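Local coordinates for putative serine phosphatase (Pseudomonas aeruginosa, PDB 6K4E), which probably removes phosphate from phosphorylated protein residues as a magnesium-dependent PP2C-type phosphatase of the SiaABC pathway that controls biofilm formation, at residues M123-A137 / I146-L158. Sequence-based numbering, arbitrary orientation.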
ATOM      1  N   MET B 123      -4.748   2.592  -1.269  1.00 37.43           N
ATOM      2  CA  MET B 123      -5.351   1.548  -2.095  1.00 36.67           C
ATOM      3  C   MET B 123      -4.427   1.171  -3.264  1.00 38.58           C
ATOM      4  O   MET B 123      -4.298   0.002  -3.589  1.00 38.59           O
ATOM      5  CB  MET B 123      -6.721   2.027  -2.616  1.00 39.36           C
ATOM      6  CG  MET B 123      -7.825   2.055  -1.550  1.00 46.28           C
ATOM      7  SD  MET B 123      -8.159   0.441  -0.772  1.00 53.43           S
ATOM      8  CE  MET B 123      -8.877  -0.390  -2.099  1.00 51.05           C
ATOM      9  N   THR B 124      -3.788   2.173  -3.861  1.00 33.72           N
ATOM     10  CA  THR B 124      -2.859   2.132  -4.982  1.00 33.52           C
ATOM     11  C   THR B 124      -1.625   1.252  -4.620  1.00 38.46           C
ATOM     12  O   THR B 124      -1.145   0.490  -5.464  1.00 39.32           O
ATOM     13  CB  THR B 124      -2.608   3.615  -5.354  1.00 36.29           C
ATOM     14  OG1 THR B 124      -2.977   3.896  -6.684  1.00 42.72           O
ATOM     15  CG2 THR B 124      -1.261   4.087  -5.082  1.00 20.20           C
ATOM     16  N   MET B 125      -1.147   1.319  -3.364  1.00 35.84           N
ATOM     17  CA  MET B 125       0.004   0.521  -2.890  1.00 35.65           C
ATOM     18  C   MET B 125      -0.421  -0.950  -2.802  1.00 40.45           C
ATOM     19  O   MET B 125       0.254  -1.818  -3.342  1.00 40.44           O
ATOM     20  CB  MET B 125       0.542   1.004  -1.520  1.00 37.85           C
ATOM     21  CG  MET B 125       0.942   2.456  -1.457  1.00 41.43           C
ATOM     22  SD  MET B 125       2.409   2.804  -2.474  1.00 46.65           S
ATOM     23  CE  MET B 125       1.758   4.025  -3.517  1.00 41.05           C
ATOM     24  N   LEU B 126      -1.566  -1.205  -2.181  1.00 37.64           N
ATOM     25  CA  LEU B 126      -2.130  -2.544  -2.041  1.00 38.24           C
ATOM     26  C   LEU B 126      -2.401  -3.164  -3.405  1.00 44.43           C
ATOM     27  O   LEU B 126      -1.962  -4.292  -3.644  1.00 46.33           O
ATOM     28  CB  LEU B 126      -3.407  -2.508  -1.192  1.00 38.55           C
ATOM     29  CG  LEU B 126      -3.228  -2.164   0.284  1.00 43.20           C
ATOM     30  CD1 LEU B 126      -4.586  -1.951   0.958  1.00 43.93           C
ATOM     31  CD2 LEU B 126      -2.460  -3.268   1.016  1.00 45.69           C
ATOM     32  N   ALA B 127      -3.057  -2.406  -4.323  1.00 39.78           N
ATOM     33  CA  ALA B 127      -3.386  -2.871  -5.665  1.00 38.36           C
ATOM     34  C   ALA B 127      -2.145  -3.137  -6.522  1.00 44.47           C
ATOM     35  O   ALA B 127      -2.138  -4.104  -7.275  1.00 44.36           O
ATOM     36  CB  ALA B 127      -4.309  -1.889  -6.353  1.00 37.87           C
ATOM     37  N   ARG B 128      -1.085  -2.316  -6.383  1.00 42.30           N
ATOM     38  CA  ARG B 128       0.156  -2.522  -7.130  1.00 42.96           C
ATOM     39  C   ARG B 128       0.775  -3.879  -6.749  1.00 47.67           C
ATOM     40  O   ARG B 128       1.142  -4.650  -7.636  1.00 48.71           O
ATOM     41  CB  ARG B 128       1.147  -1.356  -6.918  1.00 44.07           C
ATOM     42  CG  ARG B 128       2.632  -1.688  -7.196  1.00 49.21           C
ATOM     43  CD  ARG B 128       2.973  -1.871  -8.674  1.00 56.31           C
ATOM     44  NE  ARG B 128       4.170  -2.699  -8.846  1.00 54.15           N
ATOM     45  CZ  ARG B 128       5.406  -2.238  -8.997  1.00 60.34           C
ATOM     46  NH1 ARG B 128       5.637  -0.936  -9.031  1.00 59.80           N
ATOM     47  NH2 ARG B 128       6.418  -3.080  -9.123  1.00 41.65           N
ATOM     48  N   ALA B 129       0.842  -4.176  -5.447  1.00 42.85           N
ATOM     49  CA  ALA B 129       1.347  -5.449  -4.920  1.00 43.69           C
ATOM     50  C   ALA B 129       0.434  -6.611  -5.291  1.00 47.86           C
ATOM     51  O   ALA B 129       0.936  -7.652  -5.715  1.00 47.97           O
ATOM     52  CB  ALA B 129       1.503  -5.366  -3.415  1.00 45.08           C
ATOM     53  N   ALA B 130      -0.898  -6.434  -5.171  1.00 46.52           N
ATOM     54  CA  ALA B 130      -1.907  -7.422  -5.605  1.00 48.15           C
ATOM     55  C   ALA B 130      -1.772  -7.728  -7.124  1.00 49.72           C
ATOM     56  O   ALA B 130      -1.957  -8.872  -7.525  1.00 50.47           O
ATOM     57  CB  ALA B 130      -3.312  -6.901  -5.318  1.00 49.21           C
ATOM     58  N   ILE B 131      -1.410  -6.737  -7.947  1.00 44.69           N
ATOM     59  CA  ILE B 131      -1.255  -6.954  -9.394  1.00 44.93           C
ATOM     60  C   ILE B 131       0.022  -7.775  -9.675  1.00 48.61           C
ATOM     61  O   ILE B 131      -0.022  -8.708 -10.491  1.00 47.16           O
ATOM     62  CB  ILE B 131      -1.389  -5.633 -10.231  1.00 47.35           C
ATOM     63  CG1 ILE B 131      -2.879  -5.308 -10.409  1.00 46.60           C
ATOM     64  CG2 ILE B 131      -0.694  -5.724 -11.623  1.00 47.97           C
ATOM     65  CD1 ILE B 131      -3.210  -3.951 -10.926  1.00 55.28           C
ATOM     66  N   ASP B 132       1.120  -7.487  -8.937  1.00 45.88           N
ATOM     67  CA  ASP B 132       2.392  -8.215  -9.036  1.00 46.19           C
ATOM     68  C   ASP B 132       2.196  -9.680  -8.675  1.00 49.07           C
ATOM     69  O   ASP B 132       2.687 -10.551  -9.392  1.00 47.47           O
ATOM     70  CB  ASP B 132       3.450  -7.577  -8.106  1.00 48.42           C
ATOM     71  CG  ASP B 132       4.002  -6.270  -8.637  1.00 56.11           C
ATOM     72  OD1 ASP B 132       3.310  -5.615  -9.451  1.00 56.50           O
ATOM     73  OD2 ASP B 132       5.103  -5.889  -8.225  1.00 57.06           O
ATOM     74  N   HIS B 133       1.468  -9.949  -7.575  1.00 47.31           N
ATOM     75  CA  HIS B 133       1.139 -11.312  -7.143  1.00 49.29           C
ATOM     76  C   HIS B 133       0.390 -12.035  -8.270  1.00 52.10           C
ATOM     77  O   HIS B 133       0.784 -13.128  -8.655  1.00 53.55           O
ATOM     78  CB  HIS B 133       0.287 -11.309  -5.854  1.00 51.56           C
ATOM     79  CG  HIS B 133      -0.391 -12.618  -5.584  1.00 57.49           C
ATOM     80  ND1 HIS B 133       0.234 -13.620  -4.857  1.00 61.59           N
ATOM     81  CD2 HIS B 133      -1.606 -13.065  -5.991  1.00 60.53           C
ATOM     82  CE1 HIS B 133      -0.619 -14.635  -4.836  1.00 61.98           C
ATOM     83  NE2 HIS B 133      -1.736 -14.351  -5.510  1.00 61.58           N
ATOM     84  N   ALA B 134      -0.685 -11.416  -8.786  1.00 46.87           N
ATOM     85  CA  ALA B 134      -1.525 -11.967  -9.851  1.00 45.91           C
ATOM     86  C   ALA B 134      -0.720 -12.296 -11.114  1.00 48.77           C
ATOM     87  O   ALA B 134      -0.868 -13.403 -11.627  1.00 49.12           O
ATOM     88  CB  ALA B 134      -2.668 -11.015 -10.159  1.00 45.39           C
ATOM     89  N   ILE B 135       0.169 -11.370 -11.573  1.00 44.40           N
ATOM     90  CA  ILE B 135       1.035 -11.573 -12.754  1.00 44.76           C
ATOM     91  C   ILE B 135       1.936 -12.800 -12.526  1.00 51.67           C
ATOM     92  O   ILE B 135       2.111 -13.600 -13.434  1.00 52.52           O
ATOM     93  CB  ILE B 135       1.851 -10.299 -13.147  1.00 46.61           C
ATOM     94  CG1 ILE B 135       0.931  -9.146 -13.561  1.00 44.33           C
ATOM     95  CG2 ILE B 135       2.897 -10.604 -14.268  1.00 48.16           C
ATOM     96  CD1 ILE B 135       1.686  -7.736 -13.700  1.00 50.53           C
ATOM     97  N   GLU B 136       2.468 -12.958 -11.306  1.00 49.77           N
ATOM     98  CA  GLU B 136       3.302 -14.092 -10.922  1.00 52.01           C
ATOM     99  C   GLU B 136       2.471 -15.397 -10.843  1.00 57.30           C
ATOM    100  O   GLU B 136       2.947 -16.436 -11.286  1.00 58.76           O
ATOM    101  CB  GLU B 136       4.007 -13.779  -9.596  1.00 54.04           C
ATOM    102  CG  GLU B 136       5.072 -14.775  -9.167  1.00 71.17           C
ATOM    103  CD  GLU B 136       5.901 -14.334  -7.969  1.00 99.51           C
ATOM    104  OE1 GLU B 136       6.309 -13.150  -7.931  1.00 88.14           O
ATOM    105  OE2 GLU B 136       6.134 -15.170  -7.063  1.00 99.05           O
ATOM    106  N   ALA B 137       1.231 -15.334 -10.332  1.00 53.78           N
ATOM    107  CA  ALA B 137       0.346 -16.497 -10.204  1.00 54.25           C
ATOM    108  C   ALA B 137      -0.224 -16.997 -11.544  1.00 61.15           C
ATOM    109  O   ALA B 137      -0.345 -18.212 -11.714  1.00 63.10           O
ATOM    110  CB  ALA B 137      -0.799 -16.191  -9.242  1.00 54.13           C
ATOM    111  N   ILE B 146      -5.719 -12.191 -14.436  1.00 45.99           N
ATOM    112  CA  ILE B 146      -4.974 -11.228 -13.632  1.00 44.88           C
ATOM    113  C   ILE B 146      -5.953 -10.450 -12.751  1.00 49.31           C
ATOM    114  O   ILE B 146      -5.699 -10.285 -11.574  1.00 51.12           O
ATOM    115  CB  ILE B 146      -4.058 -10.306 -14.520  1.00 46.97           C
ATOM    116  CG1 ILE B 146      -2.962 -11.134 -15.246  1.00 48.26           C
ATOM    117  CG2 ILE B 146      -3.378  -9.199 -13.678  1.00 44.58           C
ATOM    118  CD1 ILE B 146      -2.370 -10.475 -16.467  1.00 51.80           C
ATOM    119  N   LEU B 147      -7.073  -9.994 -13.315  1.00 45.86           N
ATOM    120  CA  LEU B 147      -8.111  -9.235 -12.609  1.00 44.86           C
ATOM    121  C   LEU B 147      -8.792 -10.050 -11.525  1.00 50.94           C
ATOM    122  O   LEU B 147      -9.040  -9.512 -10.450  1.00 50.83           O
ATOM    123  CB  LEU B 147      -9.148  -8.651 -13.590  1.00 44.26           C
ATOM    124  CG  LEU B 147      -8.675  -7.552 -14.544  1.00 47.23           C
ATOM    125  CD1 LEU B 147      -9.816  -7.046 -15.353  1.00 47.22           C
ATOM    126  CD2 LEU B 147      -8.071  -6.387 -13.800  1.00 48.99           C
ATOM    127  N   GLY B 148      -9.056 -11.335 -11.809  1.00 49.26           N
ATOM    128  CA  GLY B 148      -9.664 -12.286 -10.882  1.00 49.43           C
ATOM    129  C   GLY B 148      -8.772 -12.513  -9.679  1.00 54.17           C
ATOM    130  O   GLY B 148      -9.218 -12.395  -8.536  1.00 52.50           O
ATOM    131  N   GLU B 149      -7.484 -12.783  -9.949  1.00 51.68           N
ATOM    132  CA  GLU B 149      -6.440 -12.993  -8.961  1.00 51.29           C
ATOM    133  C   GLU B 149      -6.148 -11.713  -8.163  1.00 52.49           C
ATOM    134  O   GLU B 149      -5.864 -11.825  -6.967  1.00 50.65           O
ATOM    135  CB  GLU B 149      -5.165 -13.529  -9.633  1.00 53.18           C
ATOM    136  CG  GLU B 149      -5.128 -15.044  -9.788  1.00 67.78           C
ATOM    137  CD  GLU B 149      -5.167 -15.855  -8.500  1.00 85.68           C
ATOM    138  OE1 GLU B 149      -4.466 -15.483  -7.531  1.00 75.57           O
ATOM    139  OE2 GLU B 149      -5.896 -16.872  -8.469  1.00 81.67           O
ATOM    140  N   THR B 150      -6.226 -10.500  -8.824  1.00 45.92           N
ATOM    141  CA  THR B 150      -6.016  -9.206  -8.160  1.00 44.45           C
ATOM    142  C   THR B 150      -7.124  -8.989  -7.120  1.00 47.40           C
ATOM    143  O   THR B 150      -6.845  -8.619  -5.977  1.00 45.00           O
ATOM    144  CB  THR B 150      -5.901  -8.062  -9.180  1.00 46.11           C
ATOM    145  OG1 THR B 150      -4.767  -8.298 -10.015  1.00 46.59           O
ATOM    146  CG2 THR B 150      -5.775  -6.701  -8.522  1.00 41.56           C
ATOM    147  N   ASP B 151      -8.368  -9.265  -7.523  1.00 45.52           N
ATOM    148  CA  ASP B 151      -9.560  -9.196  -6.678  1.00 45.96           C
ATOM    149  C   ASP B 151      -9.337 -10.059  -5.411  1.00 49.29           C
ATOM    150  O   ASP B 151      -9.493  -9.542  -4.315  1.00 47.29           O
ATOM    151  CB  ASP B 151     -10.794  -9.673  -7.478  1.00 47.84           C
ATOM    152  CG  ASP B 151     -12.167  -9.480  -6.841  1.00 59.41           C
ATOM    153  OD1 ASP B 151     -12.235  -8.959  -5.723  1.00 57.19           O
ATOM    154  OD2 ASP B 151     -13.180  -9.818  -7.495  1.00 73.34           O
ATOM    155  N   GLN B 152      -8.916 -11.335  -5.573  1.00 46.89           N
ATOM    156  CA  GLN B 152      -8.667 -12.268  -4.467  1.00 48.68           C
ATOM    157  C   GLN B 152      -7.568 -11.782  -3.506  1.00 51.50           C
ATOM    158  O   GLN B 152      -7.784 -11.770  -2.291  1.00 49.38           O
ATOM    159  CB  GLN B 152      -8.387 -13.694  -4.984  1.00 51.11           C
ATOM    160  CG  GLN B 152      -9.616 -14.392  -5.601  1.00 69.05           C
ATOM    161  CD  GLN B 152     -10.864 -14.389  -4.717  1.00 86.92           C
ATOM    162  OE1 GLN B 152     -10.842 -14.781  -3.538  1.00 78.86           O
ATOM    163  NE2 GLN B 152     -11.985 -13.933  -5.275  1.00 79.41           N
ATOM    164  N   ALA B 153      -6.428 -11.320  -4.074  1.00 48.19           N
ATOM    165  CA  ALA B 153      -5.289 -10.767  -3.349  1.00 48.41           C
ATOM    166  C   ALA B 153      -5.747  -9.549  -2.554  1.00 53.04           C
ATOM    167  O   ALA B 153      -5.367  -9.424  -1.392  1.00 53.69           O
ATOM    168  CB  ALA B 153      -4.172 -10.390  -4.320  1.00 48.37           C
ATOM    169  N   MET B 154      -6.610  -8.683  -3.148  1.00 48.07           N
ATOM    170  CA  MET B 154      -7.150  -7.510  -2.447  1.00 46.98           C
ATOM    171  C   MET B 154      -8.044  -7.919  -1.271  1.00 53.13           C
ATOM    172  O   MET B 154      -7.861  -7.396  -0.177  1.00 54.51           O
ATOM    173  CB  MET B 154      -7.902  -6.589  -3.396  1.00 47.71           C
ATOM    174  CG  MET B 154      -6.984  -5.737  -4.293  1.00 49.35           C
ATOM    175  SD  MET B 154      -5.866  -4.641  -3.390  1.00 52.35           S
ATOM    176  CE  MET B 154      -7.017  -3.666  -2.453  1.00 49.17           C
ATOM    177  N   ARG B 155      -8.951  -8.898  -1.473  1.00 49.54           N
ATOM    178  CA  ARG B 155      -9.863  -9.426  -0.428  1.00 49.87           C
ATOM    179  C   ARG B 155      -9.096 -10.066   0.723  1.00 56.14           C
ATOM    180  O   ARG B 155      -9.569 -10.079   1.873  1.00 55.80           O
ATOM    181  CB  ARG B 155     -10.820 -10.467  -1.007  1.00 45.37           C
ATOM    182  CG  ARG B 155     -11.769  -9.919  -2.028  1.00 54.15           C
ATOM    183  CD  ARG B 155     -12.726 -10.979  -2.528  1.00 65.14           C
ATOM    184  NE  ARG B 155     -13.451 -10.530  -3.718  1.00 70.47           N
ATOM    185  CZ  ARG B 155     -14.575  -9.820  -3.691  1.00 87.83           C
ATOM    186  NH1 ARG B 155     -15.110  -9.453  -2.530  1.00 85.27           N
ATOM    187  NH2 ARG B 155     -15.169  -9.464  -4.823  1.00 66.88           N
ATOM    188  N   SER B 156      -7.919 -10.626   0.382  1.00 54.15           N
ATOM    189  CA  SER B 156      -7.002 -11.288   1.311  1.00 55.51           C
ATOM    190  C   SER B 156      -6.311 -10.301   2.269  1.00 56.82           C
ATOM    191  O   SER B 156      -5.978 -10.689   3.369  1.00 56.97           O
ATOM    192  CB  SER B 156      -5.961 -12.090   0.528  1.00 60.94           C
ATOM    193  OG  SER B 156      -4.686 -12.043   1.146  1.00 79.02           O
ATOM    194  N   MET B 157      -6.051  -9.058   1.826  1.00 51.40           N
ATOM    195  CA  MET B 157      -5.351  -8.036   2.603  1.00 49.89           C
ATOM    196  C   MET B 157      -6.273  -7.078   3.334  1.00 55.81           C
ATOM    197  O   MET B 157      -5.891  -6.579   4.388  1.00 54.34           O
ATOM    198  CB  MET B 157      -4.359  -7.268   1.713  1.00 49.83           C
ATOM    199  CG  MET B 157      -3.292  -8.154   1.138  1.00 51.79           C
ATOM    200  SD  MET B 157      -2.055  -7.299   0.156  1.00 52.59           S
ATOM    201  CE  MET B 157      -2.978  -6.929  -1.347  1.00 46.79           C
ATOM    202  N   LEU B 158      -7.461  -6.777   2.758  1.00 54.60           N
ATOM    203  CA  LEU B 158      -8.413  -5.875   3.400  1.00 56.21           C
ATOM    204  C   LEU B 158      -9.551  -6.629   4.077  1.00 66.82           C
ATOM    205  O   LEU B 158     -10.450  -7.130   3.397  1.00 70.03           O
ATOM    206  CB  LEU B 158      -8.929  -4.817   2.426  1.00 54.93           C
ATOM    207  CG  LEU B 158      -7.913  -3.744   1.996  1.00 59.23           C
ATOM    208  CD1 LEU B 158      -8.427  -2.988   0.831  1.00 58.51           C
ATOM    209  CD2 LEU B 158      -7.601  -2.747   3.119  1.00 61.07           C
TER
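In the PP2C-like fold, helices lie against the outer faces of two antiparallel beta-sheets, and the successive helices 117-138 and 143-157 form an open, splayed alpha-helical hairpin on one of these sheets. The N-to-C directions of the two segments are 129° apart and their axes approach to 8.2 Å, a closeness consistent with the small side chains of Ala130, Ala134, Thr150 and Ala153 at the interface. The packing is knobs-into-holes. Ala130 enters a hole formed by Thr150, Ala153, Met154 and Met157, its CB 3.7 Å from Ala153 CB. In return, Met154 lodges among Met123, Leu126, Ala127 and Ala130. The bend of its chain at chi2 (-60°) lays SD over the backbone of the facing helix, 3.7 Å from Ala127 N. A second bend, at chi3, carries CE on to within 3.8 Å of Met123 CE. Met157 and Leu126 run alongside each other in opposite senses, Met157 CE ending 3.6 Å from Leu126 O, while the CD1 methyl of Leu126 meets Leu158 CD2. At this end Met123 also touches Cys113, which belongs to a magnesium site, and Met125 of the second subunit packs on Leu126. Ile131 and Ile146 flank the crossing, Ile131 CG1 touching Thr150 and Ile146 CG2 touching Ala134, while also packing on Val111 and Leu175 of the sheet. Farther along, His133 presents NE2 at its ring edge to Glu149 OE1, 3.6 Å away, with ring and carboxylate planes 38° apart. No hydrogen bond joins the two segments. The buried hydroxyl of Thr150 is satisfied within its own helix: OG1 donates to Ile146 O from above the carbonyl plane, on the face opposite Thr150 N, and the methyl of Ala134 rests 3.4 Å from that same OG1.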